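Local structure of lysyl oxidase (Pichia pastoris, 1W7C) at residues S143-L146 and N147-N151; L150-T153 and I154-D157; V234-S237 and A238-Y242; K255-V258 and D259-D262; S346-P349 and F350-H353. The protein catalyses the oxidative deamination of primary amines, probably including lysine side chains, by means of a copper ion and a topaquinone cofactor. One frame throughout, in Å; residues are numbered along the deposited sequence.

Interaction 1 (S143-L146 and N147-N151). With NAG (2-acetamido-2-deoxy-beta-D-glucopyranose), chain R.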
# COMPACT_ATOMS: atom_id res chain seq x y z
N SER A 143 -18.95 -34.24 -17.38
CA SER A 143 -20.01 -34.36 -16.39
C SER A 143 -20.81 -35.65 -16.59
O SER A 143 -21.07 -36.37 -15.62
CB SER A 143 -20.94 -33.14 -16.49
OG SER A 143 -22.01 -33.21 -15.57
N SER A 144 -21.15 -35.96 -17.83
CA SER A 144 -21.91 -37.17 -18.14
C SER A 144 -21.12 -38.43 -17.82
O SER A 144 -21.65 -39.39 -17.26
CB SER A 144 -22.32 -37.18 -19.62
OG SER A 144 -23.21 -38.25 -19.89
N PHE A 145 -19.83 -38.39 -18.14
CA PHE A 145 -18.95 -39.52 -17.86
C PHE A 145 -18.84 -39.75 -16.34
O PHE A 145 -18.90 -40.89 -15.87
CB PHE A 145 -17.56 -39.29 -18.48
CG PHE A 145 -16.50 -40.20 -17.95
CD1 PHE A 145 -16.35 -41.49 -18.47
CD2 PHE A 145 -15.67 -39.80 -16.91
CE1 PHE A 145 -15.38 -42.35 -17.96
CE2 PHE A 145 -14.71 -40.68 -16.38
CZ PHE A 145 -14.56 -41.93 -16.92
N LEU A 146 -18.67 -38.68 -15.58
CA LEU A 146 -18.57 -38.84 -14.14
C LEU A 146 -19.87 -39.39 -13.55
O LEU A 146 -19.83 -40.27 -12.71
CB LEU A 146 -18.17 -37.53 -13.47
CG LEU A 146 -16.72 -37.10 -13.68
CD1 LEU A 146 -16.45 -35.85 -12.88
CD2 LEU A 146 -15.76 -38.19 -13.28
N ASN A 147 -21.01 -38.92 -14.01
CA ASN A 147 -22.29 -39.44 -13.52
C ASN A 147 -22.45 -40.92 -13.85
O ASN A 147 -22.92 -41.70 -13.03
CB ASN A 147 -23.43 -38.63 -14.09
CG ASN A 147 -24.78 -39.05 -13.53
OD1 ASN A 147 -25.05 -38.89 -12.32
ND2 ASN A 147 -25.64 -39.58 -14.39
N LYS A 148 -22.01 -41.32 -15.04
CA LYS A 148 -22.06 -42.71 -15.49
C LYS A 148 -21.27 -43.64 -14.56
O LYS A 148 -21.68 -44.75 -14.27
CB LYS A 148 -21.55 -42.82 -16.94
CG LYS A 148 -21.70 -44.18 -17.59
CD LYS A 148 -21.35 -44.10 -19.09
CE LYS A 148 -21.56 -45.44 -19.81
NZ LYS A 148 -21.81 -45.25 -21.27
N ASN A 149 -20.14 -43.15 -14.06
CA ASN A 149 -19.30 -43.94 -13.16
C ASN A 149 -19.67 -43.84 -11.68
O ASN A 149 -19.63 -44.84 -10.95
CB ASN A 149 -17.83 -43.56 -13.36
CG ASN A 149 -17.24 -44.18 -14.59
OD1 ASN A 149 -16.61 -45.24 -14.51
ND2 ASN A 149 -17.48 -43.57 -15.74
N LEU A 150 -20.01 -42.64 -11.23
CA LEU A 150 -20.23 -42.37 -9.81
C LEU A 150 -21.65 -42.68 -9.34
O LEU A 150 -21.87 -42.85 -8.14
CB LEU A 150 -19.85 -40.92 -9.44
CG LEU A 150 -18.38 -40.57 -9.69
CD1 LEU A 150 -18.17 -39.09 -9.43
CD2 LEU A 150 -17.42 -41.37 -8.82
N ASN A 151 -22.60 -42.80 -10.27
CA ASN A 151 -23.99 -43.07 -9.90
C ASN A 151 -24.44 -44.52 -10.13
O ASN A 151 -25.62 -44.79 -10.29
CB ASN A 151 -24.94 -42.11 -10.64
CG ASN A 151 -26.29 -41.97 -9.95
OD1 ASN A 151 -26.38 -42.01 -8.72
ND2 ASN A 151 -27.35 -41.80 -10.76
C1 NAG R . -28.59 -41.64 -10.05
C2 NAG R . -29.47 -40.79 -11.01
C3 NAG R . -30.91 -40.66 -10.50
C4 NAG R . -31.45 -42.04 -10.16
C5 NAG R . -30.49 -42.80 -9.25
C6 NAG R . -31.04 -44.19 -8.95
C7 NAG R . -28.49 -38.92 -12.30
C8 NAG R . -28.06 -37.47 -12.24
N2 NAG R . -28.89 -39.45 -11.14
O3 NAG R . -31.75 -40.06 -11.47
O4 NAG R . -32.71 -41.93 -9.52
O5 NAG R . -29.22 -42.90 -9.87
O6 NAG R . -29.99 -45.11 -8.81
O7 NAG R . -28.44 -39.52 -13.36

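Interaction 2 (L150-T153 and I154-D157). With NAG (2-acetamido-2-deoxy-beta-D-glucopyranose), chain R.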
# COMPACT_ATOMS: atom_id res chain seq x y z
N LEU A 150 -20.01 -42.64 -11.23
CA LEU A 150 -20.23 -42.37 -9.81
C LEU A 150 -21.65 -42.68 -9.34
O LEU A 150 -21.87 -42.85 -8.14
CB LEU A 150 -19.85 -40.92 -9.44
CG LEU A 150 -18.38 -40.57 -9.69
CD1 LEU A 150 -18.17 -39.09 -9.43
CD2 LEU A 150 -17.42 -41.37 -8.82
N ASN A 151 -22.60 -42.80 -10.27
CA ASN A 151 -23.99 -43.07 -9.90
C ASN A 151 -24.44 -44.52 -10.13
O ASN A 151 -25.62 -44.79 -10.29
CB ASN A 151 -24.94 -42.11 -10.64
CG ASN A 151 -26.29 -41.97 -9.95
OD1 ASN A 151 -26.38 -42.01 -8.72
ND2 ASN A 151 -27.35 -41.80 -10.76
N THR A 152 -23.50 -45.46 -10.09
CA THR A 152 -23.86 -46.88 -10.10
C THR A 152 -24.35 -47.30 -8.72
O THR A 152 -24.13 -46.62 -7.74
CB THR A 152 -22.66 -47.77 -10.50
OG1 THR A 152 -21.59 -47.61 -9.54
CG2 THR A 152 -22.08 -47.34 -11.84
N THR A 153 -25.01 -48.44 -8.64
CA THR A 153 -25.46 -48.95 -7.36
C THR A 153 -24.31 -49.04 -6.36
O THR A 153 -24.44 -48.60 -5.21
CB THR A 153 -26.12 -50.33 -7.58
OG1 THR A 153 -27.25 -50.20 -8.46
CG2 THR A 153 -26.71 -50.88 -6.29
N ILE A 154 -23.17 -49.58 -6.79
CA ILE A 154 -21.99 -49.73 -5.92
C ILE A 154 -21.40 -48.37 -5.51
O ILE A 154 -21.15 -48.14 -4.34
CB ILE A 154 -20.91 -50.63 -6.57
CG1 ILE A 154 -21.40 -52.07 -6.63
CG2 ILE A 154 -19.60 -50.58 -5.77
CD1 ILE A 154 -20.58 -52.97 -7.55
N MET A 155 -21.18 -47.48 -6.47
CA MET A 155 -20.57 -46.19 -6.12
C MET A 155 -21.49 -45.31 -5.29
O MET A 155 -21.01 -44.54 -4.47
CB MET A 155 -20.03 -45.46 -7.35
CG MET A 155 -18.71 -46.02 -7.84
SD MET A 155 -17.41 -46.14 -6.56
CE MET A 155 -17.24 -44.42 -6.07
N ARG A 156 -22.81 -45.42 -5.46
CA ARG A 156 -23.74 -44.68 -4.60
C ARG A 156 -23.54 -45.11 -3.15
O ARG A 156 -23.50 -44.28 -2.25
CB ARG A 156 -25.20 -44.89 -5.04
CG ARG A 156 -25.59 -44.19 -6.32
CD ARG A 156 -27.02 -44.52 -6.76
NE ARG A 156 -27.99 -44.08 -5.76
CZ ARG A 156 -28.42 -42.83 -5.64
NH1 ARG A 156 -28.01 -41.89 -6.48
NH2 ARG A 156 -29.28 -42.51 -4.68
N ASP A 157 -23.39 -46.42 -2.94
CA ASP A 157 -23.17 -46.97 -1.60
C ASP A 157 -21.81 -46.55 -1.03
O ASP A 157 -21.73 -46.15 0.13
CB ASP A 157 -23.31 -48.51 -1.61
CG ASP A 157 -23.62 -49.07 -0.24
OD1 ASP A 157 -22.72 -49.66 0.39
OD2 ASP A 157 -24.75 -48.95 0.29
C1 NAG R . -28.59 -41.64 -10.05
C2 NAG R . -29.47 -40.79 -11.01
C3 NAG R . -30.91 -40.66 -10.50
C4 NAG R . -31.45 -42.04 -10.16
C5 NAG R . -30.49 -42.80 -9.25
C6 NAG R . -31.04 -44.19 -8.95
C7 NAG R . -28.49 -38.92 -12.30
C8 NAG R . -28.06 -37.47 -12.24
N2 NAG R . -28.89 -39.45 -11.14
O3 NAG R . -31.75 -40.06 -11.47
O4 NAG R . -32.71 -41.93 -9.52
O5 NAG R . -29.22 -42.90 -9.87
O6 NAG R . -29.99 -45.11 -8.81
O7 NAG R . -28.44 -39.52 -13.36

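Interaction 3 (V234-S237 and A238-Y242)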
# COMPACT_ATOMS: atom_id res chain seq x y z
N VAL A 234 -5.02 -45.75 -2.77
CA VAL A 234 -5.43 -45.84 -4.16
C VAL A 234 -6.14 -47.16 -4.42
O VAL A 234 -5.60 -48.23 -4.09
CB VAL A 234 -4.21 -45.74 -5.11
CG1 VAL A 234 -4.65 -45.79 -6.56
CG2 VAL A 234 -3.41 -44.45 -4.82
N TYR A 235 -7.31 -47.06 -5.05
CA TYR A 235 -8.11 -48.21 -5.45
C TYR A 235 -8.27 -48.15 -6.96
O TYR A 235 -8.49 -47.08 -7.52
CB TYR A 235 -9.47 -48.17 -4.74
CG TYR A 235 -9.32 -48.13 -3.24
CD1 TYR A 235 -9.21 -46.91 -2.57
CD2 TYR A 235 -9.26 -49.29 -2.50
CE1 TYR A 235 -9.03 -46.87 -1.19
CE2 TYR A 235 -9.08 -49.26 -1.13
CZ TYR A 235 -8.98 -48.05 -0.47
OH TYR A 235 -8.81 -48.03 0.91
N THR A 236 -8.17 -49.29 -7.63
CA THR A 236 -8.22 -49.29 -9.09
C THR A 236 -9.59 -49.66 -9.64
O THR A 236 -9.77 -49.68 -10.85
CB THR A 236 -7.15 -50.21 -9.67
OG1 THR A 236 -7.29 -51.52 -9.13
CG2 THR A 236 -5.75 -49.75 -9.26
N SER A 237 -10.55 -49.90 -8.75
CA SER A 237 -11.95 -50.09 -9.16
C SER A 237 -12.91 -49.80 -8.00
O SER A 237 -12.53 -49.86 -6.82
CB SER A 237 -12.17 -51.52 -9.66
OG SER A 237 -12.08 -52.43 -8.58
N ALA A 238 -14.15 -49.47 -8.35
CA ALA A 238 -15.25 -49.35 -7.39
C ALA A 238 -15.38 -50.59 -6.51
O ALA A 238 -15.64 -50.47 -5.32
CB ALA A 238 -16.55 -49.09 -8.12
N GLU A 239 -15.21 -51.78 -7.11
CA GLU A 239 -15.40 -53.04 -6.41
C GLU A 239 -14.32 -53.20 -5.34
O GLU A 239 -14.62 -53.60 -4.22
CB GLU A 239 -15.36 -54.24 -7.39
CG GLU A 239 -16.62 -54.41 -8.23
CD GLU A 239 -16.73 -53.46 -9.43
OE1 GLU A 239 -15.75 -52.74 -9.75
OE2 GLU A 239 -17.81 -53.44 -10.06
N GLU A 240 -13.08 -52.86 -5.67
CA GLU A 240 -11.98 -52.95 -4.71
C GLU A 240 -12.24 -52.07 -3.49
O GLU A 240 -12.00 -52.49 -2.35
CB GLU A 240 -10.65 -52.54 -5.34
CG GLU A 240 -9.46 -52.82 -4.43
CD GLU A 240 -8.13 -52.31 -4.98
OE1 GLU A 240 -8.11 -51.58 -5.98
OE2 GLU A 240 -7.09 -52.63 -4.37
N LEU A 241 -12.69 -50.84 -3.73
CA LEU A 241 -12.95 -49.90 -2.65
C LEU A 241 -14.13 -50.36 -1.81
O LEU A 241 -14.07 -50.38 -0.58
CB LEU A 241 -13.20 -48.50 -3.21
CG LEU A 241 -13.57 -47.42 -2.19
CD1 LEU A 241 -12.64 -47.38 -1.00
CD2 LEU A 241 -13.57 -46.05 -2.89
N TYR A 242 -15.19 -50.81 -2.47
CA TYR A 242 -16.35 -51.33 -1.77
C TYR A 242 -15.97 -52.50 -0.84
O TYR A 242 -16.42 -52.55 0.31
CB TYR A 242 -17.43 -51.76 -2.76
CG TYR A 242 -18.65 -52.32 -2.09
CD1 TYR A 242 -18.80 -53.71 -1.90
CD2 TYR A 242 -19.65 -51.49 -1.60
CE1 TYR A 242 -19.91 -54.23 -1.26
CE2 TYR A 242 -20.78 -52.01 -0.95
CZ TYR A 242 -20.90 -53.39 -0.79
OH TYR A 242 -21.99 -53.92 -0.15

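Interaction 4 (K255-V258 and D259-D262). With NAG (2-acetamido-2-deoxy-beta-D-glucopyranose), chain S.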
# COMPACT_ATOMS: atom_id res chain seq x y z
N LYS A 255 -16.52 -37.20 9.07
CA LYS A 255 -17.44 -36.67 8.07
C LYS A 255 -17.83 -35.24 8.40
O LYS A 255 -17.84 -34.82 9.55
CB LYS A 255 -18.68 -37.58 7.96
CG LYS A 255 -18.34 -39.00 7.50
CD LYS A 255 -19.53 -39.94 7.56
CE LYS A 255 -19.10 -41.37 7.26
NZ LYS A 255 -20.18 -42.33 7.59
N ILE A 256 -18.15 -34.48 7.36
CA ILE A 256 -18.63 -33.12 7.49
C ILE A 256 -19.96 -33.13 8.23
O ILE A 256 -20.83 -33.95 7.93
CB ILE A 256 -18.79 -32.48 6.10
CG1 ILE A 256 -17.42 -32.34 5.42
CG2 ILE A 256 -19.40 -31.12 6.22
CD1 ILE A 256 -17.49 -32.13 3.91
N ASP A 257 -20.12 -32.20 9.17
CA ASP A 257 -21.41 -31.97 9.82
C ASP A 257 -22.29 -31.09 8.92
O ASP A 257 -22.29 -29.85 9.01
CB ASP A 257 -21.22 -31.34 11.20
CG ASP A 257 -22.51 -31.21 11.98
OD1 ASP A 257 -23.60 -31.48 11.44
OD2 ASP A 257 -22.50 -30.85 13.16
N VAL A 258 -23.07 -31.75 8.08
CA VAL A 258 -23.91 -31.07 7.09
C VAL A 258 -25.15 -30.40 7.68
O VAL A 258 -25.80 -29.59 7.01
CB VAL A 258 -24.31 -32.01 5.92
CG1 VAL A 258 -23.06 -32.57 5.24
CG2 VAL A 258 -25.24 -33.15 6.38
N ASP A 259 -25.43 -30.69 8.94
CA ASP A 259 -26.55 -30.10 9.64
C ASP A 259 -26.21 -28.75 10.26
O ASP A 259 -27.13 -28.02 10.68
CB ASP A 259 -27.03 -31.06 10.74
CG ASP A 259 -27.59 -32.35 10.18
OD1 ASP A 259 -28.19 -32.34 9.08
OD2 ASP A 259 -27.47 -33.44 10.77
N ASN A 260 -24.92 -28.40 10.29
CA ASN A 260 -24.50 -27.17 10.95
C ASN A 260 -23.52 -26.42 10.06
O ASN A 260 -22.32 -26.45 10.27
CB ASN A 260 -23.93 -27.48 12.34
CG ASN A 260 -24.99 -28.03 13.28
OD1 ASN A 260 -25.92 -27.31 13.66
ND2 ASN A 260 -24.90 -29.31 13.62
N LEU A 261 -24.08 -25.71 9.08
CA LEU A 261 -23.29 -25.00 8.07
C LEU A 261 -23.45 -23.47 8.15
O LEU A 261 -23.10 -22.75 7.22
CB LEU A 261 -23.66 -25.50 6.66
CG LEU A 261 -23.34 -26.98 6.40
CD1 LEU A 261 -23.86 -27.43 5.05
CD2 LEU A 261 -21.83 -27.22 6.51
N ASP A 262 -23.94 -22.97 9.26
CA ASP A 262 -24.10 -21.52 9.39
C ASP A 262 -22.78 -20.75 9.28
O ASP A 262 -22.78 -19.57 8.91
CB ASP A 262 -24.80 -21.18 10.70
CG ASP A 262 -26.28 -21.58 10.72
OD1 ASP A 262 -26.86 -21.93 9.65
OD2 ASP A 262 -26.95 -21.56 11.77
C1 NAG S . -27.74 -16.89 13.68
C2 NAG S . -26.96 -18.14 13.21
C3 NAG S . -27.08 -19.36 14.15
C4 NAG S . -27.10 -18.96 15.63
C5 NAG S . -28.06 -17.80 15.86
C6 NAG S . -28.12 -17.36 17.32
C7 NAG S . -26.75 -18.21 10.74
C8 NAG S . -27.44 -18.59 9.45
N2 NAG S . -27.42 -18.51 11.87
O3 NAG S . -26.06 -20.35 13.92
O4 NAG S . -27.50 -20.07 16.42
O5 NAG S . -27.63 -16.70 15.08
O6 NAG S . -26.87 -16.82 17.68
O7 NAG S . -25.65 -17.67 10.70
O HOH W 1 -20.03 -28.25 9.48

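Interaction 5 (S346-P349 and F350-H353)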
# COMPACT_ATOMS: atom_id res chain seq x y z
N SER A 346 -0.80 -28.86 -2.11
CA SER A 346 -1.65 -29.69 -1.25
C SER A 346 -1.11 -31.08 -1.11
O SER A 346 -0.27 -31.49 -1.88
CB SER A 346 -3.03 -29.79 -1.89
OG SER A 346 -3.96 -30.55 -1.15
N ASP A 347 -1.59 -31.76 -0.08
CA ASP A 347 -1.37 -33.18 0.06
C ASP A 347 -2.30 -34.00 -0.80
O ASP A 347 -2.05 -35.20 -0.97
CB ASP A 347 -1.53 -33.63 1.53
CG ASP A 347 -2.91 -33.29 2.13
OD1 ASP A 347 -3.48 -32.21 1.80
OD2 ASP A 347 -3.46 -34.03 2.98
N ASP A 348 -3.37 -33.40 -1.32
CA ASP A 348 -4.44 -34.15 -1.99
C ASP A 348 -4.41 -33.95 -3.49
O ASP A 348 -3.85 -32.98 -3.99
CB ASP A 348 -5.80 -33.89 -1.31
CG ASP A 348 -6.53 -32.68 -1.80
OD1 ASP A 348 -7.16 -32.03 -0.91
OD2 ASP A 348 -6.63 -32.37 -3.00
N PRO A 349 -4.93 -34.93 -4.24
CA PRO A 349 -4.79 -34.90 -5.70
C PRO A 349 -5.78 -33.98 -6.42
O PRO A 349 -5.75 -33.92 -7.66
CB PRO A 349 -5.03 -36.34 -6.10
CG PRO A 349 -5.96 -36.85 -5.06
CD PRO A 349 -5.55 -36.19 -3.78
N PHE A 350 -6.65 -33.30 -5.70
CA PHE A 350 -7.46 -32.25 -6.33
C PHE A 350 -6.74 -30.92 -6.25
O PHE A 350 -6.43 -30.30 -7.29
CB PHE A 350 -8.85 -32.16 -5.76
CG PHE A 350 -9.76 -31.28 -6.57
CD1 PHE A 350 -10.47 -31.79 -7.66
CD2 PHE A 350 -9.91 -29.94 -6.27
CE1 PHE A 350 -11.31 -30.98 -8.41
CE2 PHE A 350 -10.73 -29.14 -7.05
CZ PHE A 350 -11.43 -29.67 -8.10
N ASN A 351 -6.48 -30.46 -5.04
CA ASN A 351 -5.86 -29.15 -4.88
C ASN A 351 -4.44 -29.14 -5.43
O ASN A 351 -4.02 -28.16 -6.03
CB ASN A 351 -5.94 -28.66 -3.44
CG ASN A 351 -7.34 -28.18 -3.05
OD1 ASN A 351 -8.29 -28.26 -3.83
ND2 ASN A 351 -7.46 -27.66 -1.85
N GLN A 352 -3.70 -30.24 -5.30
CA GLN A 352 -2.32 -30.25 -5.81
C GLN A 352 -2.28 -30.15 -7.35
O GLN A 352 -1.28 -29.72 -7.90
CB GLN A 352 -1.54 -31.45 -5.28
CG GLN A 352 -0.13 -31.61 -5.83
CD GLN A 352 0.76 -30.36 -5.64
OE1 GLN A 352 0.68 -29.65 -4.64
NE2 GLN A 352 1.62 -30.12 -6.62
N HIS A 353 -3.38 -30.52 -8.03
CA HIS A 353 -3.53 -30.43 -9.47
C HIS A 353 -4.34 -29.23 -9.93
O HIS A 353 -4.75 -29.17 -11.07
CB HIS A 353 -4.13 -31.73 -10.01
CG HIS A 353 -3.20 -32.90 -9.89
ND1 HIS A 353 -3.46 -33.99 -9.08
CD2 HIS A 353 -1.97 -33.12 -10.43
CE1 HIS A 353 -2.45 -34.84 -9.15
NE2 HIS A 353 -1.54 -34.34 -9.98

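Interaction 1 (S143-L146 and N147-N151)
One face of the Phe145 ring meets the amide of Asn149, whose ND2 stands 3.3 Å above the ring plane, displaced toward the rim near CE1. Ring and amide are inclined at 48°, an oblique crossing and not a stack. Both residues belong to the last turns of the α-helix 136-150, one i to i+4 step apart. With chi1 at -78°, CG of Asn149 lies beside its own backbone N, and ND2 turns back to donate to Phe145 O at 3.0 Å with a nearly straight N-H...O angle of 174°. The oxygen lies in the amide plane. Asn149 N reaches the same Phe145 O at 3.1 Å from the opposite face of the carbonyl plane, so two N-H groups grip it; asparagine suits the place because its amide can fold back to give the carbonyl four residues earlier a second N-H. Leu146 and Leu150 form the apolar side, touching at 4.3 Å between Leu146 CB and Leu150 CD1 and packing on Phe211 of strand 209-214. Asn147, toward the glycan, uses both ends of its amide. OD1 bonds to Tyr167 OH, while ND2 donates to O7 of the N-acetylglucosamine at 3.0 Å, the sugar whose C1 is joined covalently to Asn151 ND2 at 1.4 Å.

Interaction 2 (L150-T153 and I154-D157)
A bend at chi3 (63°) lays the Arg156 chain alongside that of Asn151 and turns NH1 to its OD1, while chi1 of Thr152 (62°) sets OG1 between its backbone N and carbonyl carbon, facing the start of helix 153-163. Thr152 is the N-cap, its OG1 accepting from Met155 N at 3.1 Å; threonine suits the N-cap because its hydroxyl, one bond beyond CB, can accept from an N-H of the first turn. Routine helical bonding follows at once, Arg156 N meeting Thr152 O at 2.9 Å. Arg156 NH1 donates to Asn151 OD1 at 2.8 Å, an edge-on bond that lies in both the guanidinium and the amide plane although the two planes are 71° apart. The sugar carried by Asn151 covers part of one guanidinium face, with C5 of the N-acetylglucosamine 3.8 Å above it. On the buried side the doubly bent Met155 chain brings CE to 4.1 Å from Leu150 CD2, both side chains also packing on Tyr228. Leu150 O, buried here, has no polar partner. Asn151-Thr152-Thr153 forms the N-glycosylation sequon. With ND2 taken by the sugar, OD1 receives the arginine, whose NH1 also pairs with Glu168; the positive charge would be expected to polarise the linking amide, and the bond to OD1 to limit its rotation.

Interaction 3 (V234-S237 and A238-Y242)
The shortest polar bond runs from Thr236 N to Glu240 OE1 at 2.8 Å, nearly straight at 168° and close to the line of the C-O bond. Thr236 OG1 lies 3.3 Å from the same OE1, a possible second donor whose proton is not settled. With CG anti to the backbone N (chi1 -171°) and the chain extended beyond it, Glu240 reaches back past the start of helix 238-246. Ser237 is the N-cap of that helix. Its OG accepts from Glu240 N at 3.1 Å, and serine suits the role by offering a small hydroxyl at the first turn. The glutamate reaches one residue further back than in a classical capping box, where the N-cap N-H would be its partner. Next to this polar side, Leu241 CD1 sits over the centre of the Tyr235 ring, 3.7 Å from its centroid, a CH-pi contact in which the two side chains cross at about a right angle. Tyr235 belongs to strand 233-235, outermost in its sheet within this chain and paired through its backbone with Tyr228; its ring face carries the apolar part of the strand-to-helix junction, beside the cap and the glutamate bond. A carboxylate at the positive end of a helix dipole, with the Thr236 N-H on it, would be expected to stay ionised.

Interaction 4 (K255-V258 and D259-D262)
A type I beta turn from Asp257 to Asn260 lies at the surface in the long loop after helix 238-246. Its closing bond, Asn260 N to Asp257 O at 3.3 Å, is bent at the acceptor, the donor standing 57° out of the carbonyl plane. Side-chain bonds reinforce it. Asp257 has CG anti to its backbone N, which swings the carboxylate across the turn; OD1 receives Asp259 N at 3.2 Å on its anti side, and OD2 receives Asn260 ND2 at 2.9 Å on its syn side, both donors standing well out of the carboxylate plane. Carboxylate and amide planes are almost perpendicular (88°), yet OD2 lies close to the plane of the Asn260 amide. Aspartate suits the first position by offering two acceptor oxygens. A water donates to Asp257 O at 2.8 Å and to Asn260 O, joining the two ends of the turn. The carboxylates of Asp257 and Asp259 come within 4.4 Å, OD1 to OD2, which may raise their affinity for protons slightly. Val258 packs on Val165 and Ile195, and Leu261 on Val205, while Asp262 OD2 accepts from O3 of an N-acetylglucosamine at 2.6 Å, the sugar carried by Asn269. The bond from Asp259 N to OD1 of Asp257, two residues before it, makes an Asx turn, here superposed on the type I beta turn.

Interaction 5 (S346-P349 and F350-H353)
Asp348 reaches forward across the bend between strands 329-344 and 355-357, while Gln352 and His353 turn back over it. Asp348 points its carboxylate at two successive N-H groups: OD2 takes Asn351 N at 2.8 Å, almost head-on, and Phe350 N at 2.9 Å on its anti side. Gln352, bent at chi2 (55°), curls in the other direction so that OE1 meets Ser346 N at 3.0 Å, the donor lying in the amide's carbonyl plane; the same OE1 also bonds to Thr529 OG1 of the second subunit. The imidazole of His353 is turned edge-on to the backbone. ND1 donates to Pro349 O at 2.7 Å (166°) with that oxygen in the ring plane, though ND1 is tilted from the plane of that carbonyl, while NE2 bonds to Tyr527 OH of the second subunit and Tyr190 stacks on the ring. Proline suits its place here, having no N-H to satisfy in a buried bend. Ser346 OG receives Asp348 N at 2.9 Å. Ser346 CB abuts Asn351 CB at 3.5 Å. The Asn351 amide, held by Ser486, Gln463 and Ala464, lies about 8 Å from the side chain of the copper ligand His488. An ST turn at Ser346 thus leads directly into an Asx turn at Asp348, within the subunit interface.

Overall arrangement
Each contact closes a short local loop; interactions 1 and 2 overlap end to end at Leu150 and Asn151, and none nests within another. Going from the N terminus, interaction 1 ends helix 136-150 and interaction 2 begins helix 153-163; both touch the same sugar. Interaction 3 starts helix 238-246 from strand 233-235, outermost in its sheet within this chain, and this helix packs on helix 153-163 through Met155 with Ala238 and Ile154 with Tyr242, joining interactions 2 and 3. Interaction 4 is a surface turn in the following loop, its nearest atoms about 9 Å from interaction 2. Interaction 5 lies in the enzyme domain, facing strands 187-195 and 209-214 and the second subunit, whose Trp521 also touches interaction 3.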